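Local coordinates for protein carbohydrate oxidase (Microdochium nivale, PDB 3RJA) that oxidises the C1 hydroxyl of mono-, oligo- and polysaccharides to lactones with its FAD cofactor, passing the electrons to oxygen to give hydrogen peroxide, at residues K221-D235 with I329-D343. Residues are numbered along the deposited sequence; the frame is centred on the assembly and turned at random. Where two conformers were deposited one is given.
Sequences KNKTSALKGIEAVED and IKGDAVKNFVDYYFD. With ZN (zinc ion), chain F; NAG (2-acetamido-2-deoxy-beta-D-glucopyranose), chain C.
With CG anti to the carbonyl carbon (chi1 -75°) and a chain extended as far as CE and turned at chi4, about the CD-CE bond, Lys-223 runs past Val-338 and Phe-342 into a salt-bridge network with Asp-343 and Asp-339. NZ meets OD2 of Asp-343 on the syn side at 2.8 Å, and reaches OD1 of Asp-339 from above the carboxylate plane. Replacing Lys-223 by an alanine is likely to leave both carboxylates without their shared countercharge and to uncover the side of the Phe-342 ring. One face of that ring lies against the start of helix 223-239, Lys-223 N sitting 3.8 Å above its centre, while Ala-226 CB abuts the ring edge. Just before this turn, Asn-222 is the N-cap: its OD1 accepts from Ser-225 N, and ND2 carries N-acetylglucosamine. Further along, Val-338 inserts as a knob among Lys-223, Ala-226, Leu-227 and Ile-230; Ile-230 CG2 then touches Ile-329 CG2 at 3.6 Å. At the far end the syn lone pair of Glu-234 OE1 takes a nearly straight bond from Ile-329 N (2.9 Å, 165°); OE1 also bonds Trp-384 NE1, and OE2 is held by Ser-328 and Arg-238. The extended Lys-330 passes Glu-231 and Glu-234 to make a salt bridge from NZ to Asp-235 OD1 (2.9 Å). OD2 of Asp-235 and OE2 of Glu-231 both ligate zinc, so the lysine probably offsets part of the acidic charge there. The axes of 223-235 and 332-343 approach to 9.7 Å, their directions 140° apart: a knobs-into-holes, roughly antiparallel pair packed on the large antiparallel sheet, where Ile-329 touches Trp-384 and Phe-337 touches Phe-388.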
loop_
_atom_site.group_PDB
_atom_site.type_symbol
_atom_site.label_atom_id
_atom_site.label_comp_id
_atom_site.label_asym_id
_atom_site.label_seq_id
_atom_site.Cartn_x
_atom_site.Cartn_y
_atom_site.Cartn_z
ATOM N N LYS A 221 14.960 -24.789 -9.210
ATOM C CA LYS A 221 15.786 -25.478 -8.213
ATOM C C LYS A 221 17.193 -24.923 -8.139
ATOM O O LYS A 221 17.940 -25.281 -7.237
ATOM C CB LYS A 221 15.866 -26.992 -8.509
ATOM C CG LYS A 221 14.512 -27.729 -8.623
ATOM C CD LYS A 221 13.612 -27.402 -7.435
ATOM C CE LYS A 221 12.419 -28.332 -7.364
ATOM N NZ LYS A 221 11.413 -27.759 -6.427
ATOM N N ASN A 222 17.570 -24.054 -9.076
ATOM C CA ASN A 222 18.907 -23.466 -9.040
ATOM C C ASN A 222 18.990 -22.088 -9.676
ATOM O O ASN A 222 18.035 -21.631 -10.315
ATOM C CB ASN A 222 19.938 -24.411 -9.672
ATOM C CG ASN A 222 19.623 -24.743 -11.128
ATOM O OD1 ASN A 222 19.264 -23.863 -11.927
ATOM N ND2 ASN A 222 19.770 -26.020 -11.484
ATOM N N LYS A 223 20.134 -21.439 -9.490
ATOM C CA LYS A 223 20.364 -20.093 -9.988
ATOM C C LYS A 223 20.025 -19.953 -11.464
ATOM O O LYS A 223 19.354 -18.981 -11.860
ATOM C CB LYS A 223 21.815 -19.651 -9.730
ATOM C CG LYS A 223 22.107 -19.293 -8.264
ATOM C CD LYS A 223 23.613 -19.147 -8.088
ATOM C CE LYS A 223 24.052 -19.072 -6.656
ATOM N NZ LYS A 223 25.257 -18.219 -6.551
ATOM N N THR A 224 20.482 -20.918 -12.272
ATOM C CA THR A 224 20.314 -20.826 -13.726
ATOM C C THR A 224 18.861 -20.797 -14.154
ATOM O O THR A 224 18.491 -19.905 -14.923
ATOM C CB THR A 224 21.169 -21.868 -14.509
ATOM O OG1 THR A 224 22.544 -21.537 -14.319
ATOM C CG2 THR A 224 20.889 -21.807 -16.015
ATOM N N SER A 225 18.051 -21.724 -13.622
ATOM C CA SER A 225 16.614 -21.764 -13.888
ATOM C C SER A 225 15.913 -20.477 -13.427
ATOM O O SER A 225 15.057 -19.921 -14.154
ATOM C CB SER A 225 15.977 -22.986 -13.209
ATOM O OG SER A 225 16.609 -24.197 -13.610
ATOM N N ALA A 226 16.272 -19.995 -12.230
ATOM C CA ALA A 226 15.671 -18.772 -11.692
ATOM C C ALA A 226 16.000 -17.541 -12.548
ATOM O O ALA A 226 15.144 -16.677 -12.766
ATOM C CB ALA A 226 16.119 -18.547 -10.248
ATOM N N LEU A 227 17.242 -17.476 -13.024
ATOM C CA LEU A 227 17.724 -16.391 -13.876
ATOM C C LEU A 227 16.954 -16.375 -15.206
ATOM O O LEU A 227 16.472 -15.318 -15.647
ATOM C CB LEU A 227 19.206 -16.633 -14.133
ATOM C CG LEU A 227 20.324 -15.592 -14.165
ATOM C CD1 LEU A 227 20.164 -14.500 -13.137
ATOM C CD2 LEU A 227 21.677 -16.328 -13.996
ATOM N N LYS A 228 16.821 -17.552 -15.829
ATOM C CA LYS A 228 16.064 -17.686 -17.076
ATOM C C LYS A 228 14.566 -17.443 -16.879
ATOM O O LYS A 228 13.909 -16.945 -17.777
ATOM C CB LYS A 228 16.254 -19.074 -17.704
ATOM C CG LYS A 228 17.638 -19.371 -18.292
ATOM C CD LYS A 228 17.614 -20.755 -18.997
ATOM C CE LYS A 228 18.922 -21.574 -18.851
ATOM N NZ LYS A 228 20.151 -20.895 -19.389
ATOM N N GLY A 229 14.024 -17.827 -15.721
ATOM C CA GLY A 229 12.594 -17.698 -15.485
ATOM C C GLY A 229 12.207 -16.243 -15.256
ATOM O O GLY A 229 11.259 -15.750 -15.845
ATOM N N ILE A 230 12.964 -15.551 -14.413
ATOM C CA ILE A 230 12.724 -14.143 -14.180
ATOM C C ILE A 230 12.898 -13.322 -15.463
ATOM O O ILE A 230 12.125 -12.394 -15.691
ATOM C CB ILE A 230 13.603 -13.569 -13.031
ATOM C CG1 ILE A 230 13.236 -14.247 -11.707
ATOM C CG2 ILE A 230 13.446 -11.998 -12.957
ATOM C CD1 ILE A 230 14.335 -14.172 -10.645
ATOM N N GLU A 231 13.882 -13.671 -16.306
ATOM C CA GLU A 231 14.059 -12.968 -17.598
ATOM C C GLU A 231 12.790 -13.186 -18.428
ATOM O O GLU A 231 12.237 -12.248 -19.006
ATOM C CB GLU A 231 15.315 -13.480 -18.369
ATOM C CG GLU A 231 15.239 -13.278 -19.944
ATOM C CD GLU A 231 15.725 -11.872 -20.354
ATOM O OE1 GLU A 231 16.395 -11.216 -19.522
ATOM O OE2 GLU A 231 15.448 -11.414 -21.486
ATOM N N ALA A 232 12.321 -14.430 -18.482
ATOM C CA ALA A 232 11.157 -14.766 -19.312
ATOM C C ALA A 232 9.898 -14.037 -18.833
ATOM O O ALA A 232 9.076 -13.588 -19.629
ATOM C CB ALA A 232 10.928 -16.311 -19.331
ATOM N N VAL A 233 9.749 -13.903 -17.523
ATOM C CA VAL A 233 8.563 -13.224 -16.987
ATOM C C VAL A 233 8.648 -11.734 -17.317
ATOM O O VAL A 233 7.640 -11.135 -17.680
ATOM C CB VAL A 233 8.377 -13.472 -15.480
ATOM C CG1 VAL A 233 7.151 -12.675 -14.933
ATOM C CG2 VAL A 233 8.233 -14.998 -15.193
ATOM N N GLU A 234 9.846 -11.142 -17.265
ATOM C CA GLU A 234 9.933 -9.717 -17.574
ATOM C C GLU A 234 9.558 -9.459 -19.026
ATOM O O GLU A 234 8.865 -8.454 -19.319
ATOM C CB GLU A 234 11.285 -9.084 -17.248
ATOM C CG GLU A 234 11.296 -7.595 -17.691
ATOM C CD GLU A 234 12.467 -6.787 -17.156
ATOM O OE1 GLU A 234 12.867 -7.030 -15.977
ATOM O OE2 GLU A 234 12.987 -5.891 -17.904
ATOM N N ASP A 235 9.980 -10.366 -19.921
ATOM C CA ASP A 235 9.665 -10.242 -21.351
ATOM C C ASP A 235 8.163 -10.230 -21.570
ATOM O O ASP A 235 7.622 -9.375 -22.294
ATOM C CB ASP A 235 10.261 -11.412 -22.186
ATOM C CG ASP A 235 11.778 -11.364 -22.283
ATOM O OD1 ASP A 235 12.365 -10.280 -22.105
ATOM O OD2 ASP A 235 12.389 -12.423 -22.556
ATOM N N ILE A 329 14.579 -5.478 -14.253
ATOM C CA ILE A 329 15.509 -6.211 -13.373
ATOM C C ILE A 329 16.692 -6.835 -14.166
ATOM O O ILE A 329 17.628 -7.400 -13.585
ATOM C CB ILE A 329 14.773 -7.279 -12.505
ATOM C CG1 ILE A 329 15.586 -7.584 -11.226
ATOM C CG2 ILE A 329 14.458 -8.517 -13.343
ATOM C CD1 ILE A 329 14.882 -8.506 -10.207
ATOM N N LYS A 330 16.631 -6.749 -15.490
ATOM C CA LYS A 330 17.651 -7.392 -16.360
ATOM C C LYS A 330 19.096 -6.954 -16.047
ATOM O O LYS A 330 19.353 -5.820 -15.626
ATOM C CB LYS A 330 17.323 -7.185 -17.851
ATOM C CG LYS A 330 16.056 -7.900 -18.291
ATOM C CD LYS A 330 15.706 -7.554 -19.736
ATOM C CE LYS A 330 14.455 -8.300 -20.168
ATOM N NZ LYS A 330 14.106 -8.024 -21.585
ATOM N N GLY A 331 20.031 -7.871 -16.234
ATOM C CA GLY A 331 21.453 -7.532 -16.188
ATOM C C GLY A 331 22.094 -8.030 -14.912
ATOM O O GLY A 331 21.783 -9.116 -14.408
ATOM N N ASP A 332 22.987 -7.225 -14.367
ATOM C CA ASP A 332 23.618 -7.604 -13.122
ATOM C C ASP A 332 22.646 -7.620 -11.943
ATOM O O ASP A 332 22.871 -8.367 -10.992
ATOM C CB ASP A 332 24.825 -6.722 -12.844
ATOM C CG ASP A 332 26.024 -7.113 -13.689
ATOM O OD1 ASP A 332 26.062 -8.265 -14.179
ATOM O OD2 ASP A 332 26.920 -6.269 -13.870
ATOM N N ALA A 333 21.571 -6.832 -12.030
ATOM C CA ALA A 333 20.549 -6.766 -10.970
ATOM C C ALA A 333 19.940 -8.142 -10.685
ATOM O O ALA A 333 19.942 -8.617 -9.543
ATOM C CB ALA A 333 19.457 -5.742 -11.316
ATOM N N VAL A 334 19.454 -8.803 -11.724
ATOM C CA VAL A 334 18.855 -10.112 -11.526
ATOM C C VAL A 334 19.919 -11.162 -11.163
ATOM O O VAL A 334 19.671 -12.061 -10.347
ATOM C CB VAL A 334 17.972 -10.574 -12.717
ATOM C CG1 VAL A 334 18.815 -10.729 -14.048
ATOM C CG2 VAL A 334 17.221 -11.860 -12.342
ATOM N N LYS A 335 21.103 -11.029 -11.748
ATOM C CA LYS A 335 22.210 -11.911 -11.400
ATOM C C LYS A 335 22.501 -11.811 -9.910
ATOM O O LYS A 335 22.605 -12.827 -9.241
ATOM C CB LYS A 335 23.470 -11.583 -12.236
ATOM C CG LYS A 335 24.581 -12.674 -12.125
ATOM C CD LYS A 335 25.915 -12.190 -12.758
ATOM C CE LYS A 335 25.678 -11.478 -14.113
ATOM N NZ LYS A 335 26.920 -11.020 -14.811
ATOM N N ASN A 336 22.616 -10.581 -9.397
ATOM C CA ASN A 336 22.935 -10.357 -7.986
ATOM C C ASN A 336 21.754 -10.805 -7.141
ATOM O O ASN A 336 21.940 -11.408 -6.098
ATOM C CB ASN A 336 23.225 -8.869 -7.706
ATOM C CG ASN A 336 24.453 -8.363 -8.433
ATOM O OD1 ASN A 336 25.249 -9.161 -8.925
ATOM N ND2 ASN A 336 24.616 -7.035 -8.512
ATOM N N PHE A 337 20.541 -10.520 -7.604
ATOM C CA PHE A 337 19.333 -10.910 -6.871
ATOM C C PHE A 337 19.294 -12.428 -6.640
ATOM O O PHE A 337 19.078 -12.892 -5.526
ATOM C CB PHE A 337 18.070 -10.447 -7.619
ATOM C CG PHE A 337 16.782 -10.869 -6.957
ATOM C CD1 PHE A 337 16.206 -12.108 -7.235
ATOM C CD2 PHE A 337 16.144 -10.027 -6.070
ATOM C CE1 PHE A 337 15.007 -12.510 -6.636
ATOM C CE2 PHE A 337 14.943 -10.423 -5.460
ATOM C CZ PHE A 337 14.379 -11.659 -5.750
ATOM N N VAL A 338 19.493 -13.187 -7.716
ATOM C CA VAL A 338 19.466 -14.652 -7.682
ATOM C C VAL A 338 20.643 -15.268 -6.888
ATOM O O VAL A 338 20.448 -16.281 -6.205
ATOM C CB VAL A 338 19.340 -15.223 -9.118
ATOM C CG1 VAL A 338 19.518 -16.741 -9.141
ATOM C CG2 VAL A 338 17.940 -14.837 -9.716
ATOM N N ASP A 339 21.835 -14.655 -6.973
ATOM C CA ASP A 339 22.990 -15.066 -6.143
ATOM C C ASP A 339 22.618 -15.052 -4.644
ATOM O O ASP A 339 22.793 -16.054 -3.934
ATOM C CB ASP A 339 24.207 -14.166 -6.416
ATOM C CG ASP A 339 24.992 -14.580 -7.683
ATOM O OD1 ASP A 339 24.796 -15.688 -8.224
ATOM O OD2 ASP A 339 25.824 -13.782 -8.137
ATOM N N TYR A 340 22.060 -13.918 -4.192
ATOM C CA TYR A 340 21.631 -13.731 -2.808
ATOM C C TYR A 340 20.487 -14.671 -2.453
ATOM O O TYR A 340 20.479 -15.281 -1.398
ATOM C CB TYR A 340 21.179 -12.269 -2.637
ATOM C CG TYR A 340 21.192 -11.751 -1.213
ATOM C CD1 TYR A 340 20.084 -11.898 -0.380
ATOM C CD2 TYR A 340 22.320 -11.106 -0.706
ATOM C CE1 TYR A 340 20.103 -11.405 0.942
ATOM C CE2 TYR A 340 22.347 -10.595 0.584
ATOM C CZ TYR A 340 21.232 -10.749 1.402
ATOM O OH TYR A 340 21.274 -10.259 2.686
ATOM N N TYR A 341 19.515 -14.785 -3.354
ATOM C CA TYR A 341 18.376 -15.699 -3.191
ATOM C C TYR A 341 18.881 -17.075 -2.730
ATOM O O TYR A 341 18.415 -17.613 -1.704
ATOM C CB TYR A 341 17.694 -15.841 -4.550
ATOM C CG TYR A 341 16.337 -16.480 -4.614
ATOM C CD1 TYR A 341 15.743 -17.118 -3.500
ATOM C CD2 TYR A 341 15.624 -16.454 -5.820
ATOM C CE1 TYR A 341 14.468 -17.709 -3.602
ATOM C CE2 TYR A 341 14.374 -17.044 -5.925
ATOM C CZ TYR A 341 13.795 -17.667 -4.830
ATOM O OH TYR A 341 12.527 -18.191 -4.981
ATOM N N PHE A 342 19.827 -17.629 -3.497
ATOM C CA PHE A 342 20.302 -19.009 -3.281
ATOM C C PHE A 342 21.397 -19.148 -2.223
ATOM O O PHE A 342 21.357 -20.093 -1.446
ATOM C CB PHE A 342 20.694 -19.706 -4.606
ATOM C CG PHE A 342 19.507 -20.155 -5.411
ATOM C CD1 PHE A 342 18.833 -19.252 -6.247
ATOM C CD2 PHE A 342 19.026 -21.456 -5.307
ATOM C CE1 PHE A 342 17.702 -19.645 -6.971
ATOM C CE2 PHE A 342 17.886 -21.866 -6.037
ATOM C CZ PHE A 342 17.233 -20.958 -6.876
ATOM N N ASP A 343 22.349 -18.216 -2.194
ATOM C CA ASP A 343 23.470 -18.295 -1.248
ATOM C C ASP A 343 23.165 -17.739 0.158
ATOM O O ASP A 343 23.790 -18.165 1.138
ATOM C CB ASP A 343 24.712 -17.598 -1.808
ATOM C CG ASP A 343 25.106 -18.128 -3.195
ATOM O OD1 ASP A 343 24.696 -19.256 -3.553
ATOM O OD2 ASP A 343 25.804 -17.405 -3.924
HETATM ZN ZN ZN F . 14.345 -12.192 -22.884
HETATM C C1 NAG C . 19.544 -26.472 -12.831
HETATM C C2 NAG C . 20.761 -27.288 -13.240
HETATM C C3 NAG C . 20.674 -27.546 -14.727
HETATM C C4 NAG C . 19.362 -28.248 -15.027
HETATM C C5 NAG C . 18.154 -27.596 -14.336
HETATM C C6 NAG C . 16.989 -28.568 -14.351
HETATM C C7 NAG C . 22.703 -25.903 -13.768
HETATM C C8 NAG C . 23.989 -25.306 -13.274
HETATM N N2 NAG C . 22.016 -26.640 -12.898
HETATM O O3 NAG C . 21.749 -28.352 -15.161
HETATM O O4 NAG C . 19.210 -28.224 -16.428
HETATM O O5 NAG C . 18.407 -27.281 -12.979
HETATM O O6 NAG C . 17.492 -29.816 -14.761
HETATM O O7 NAG C . 22.325 -25.704 -14.919
#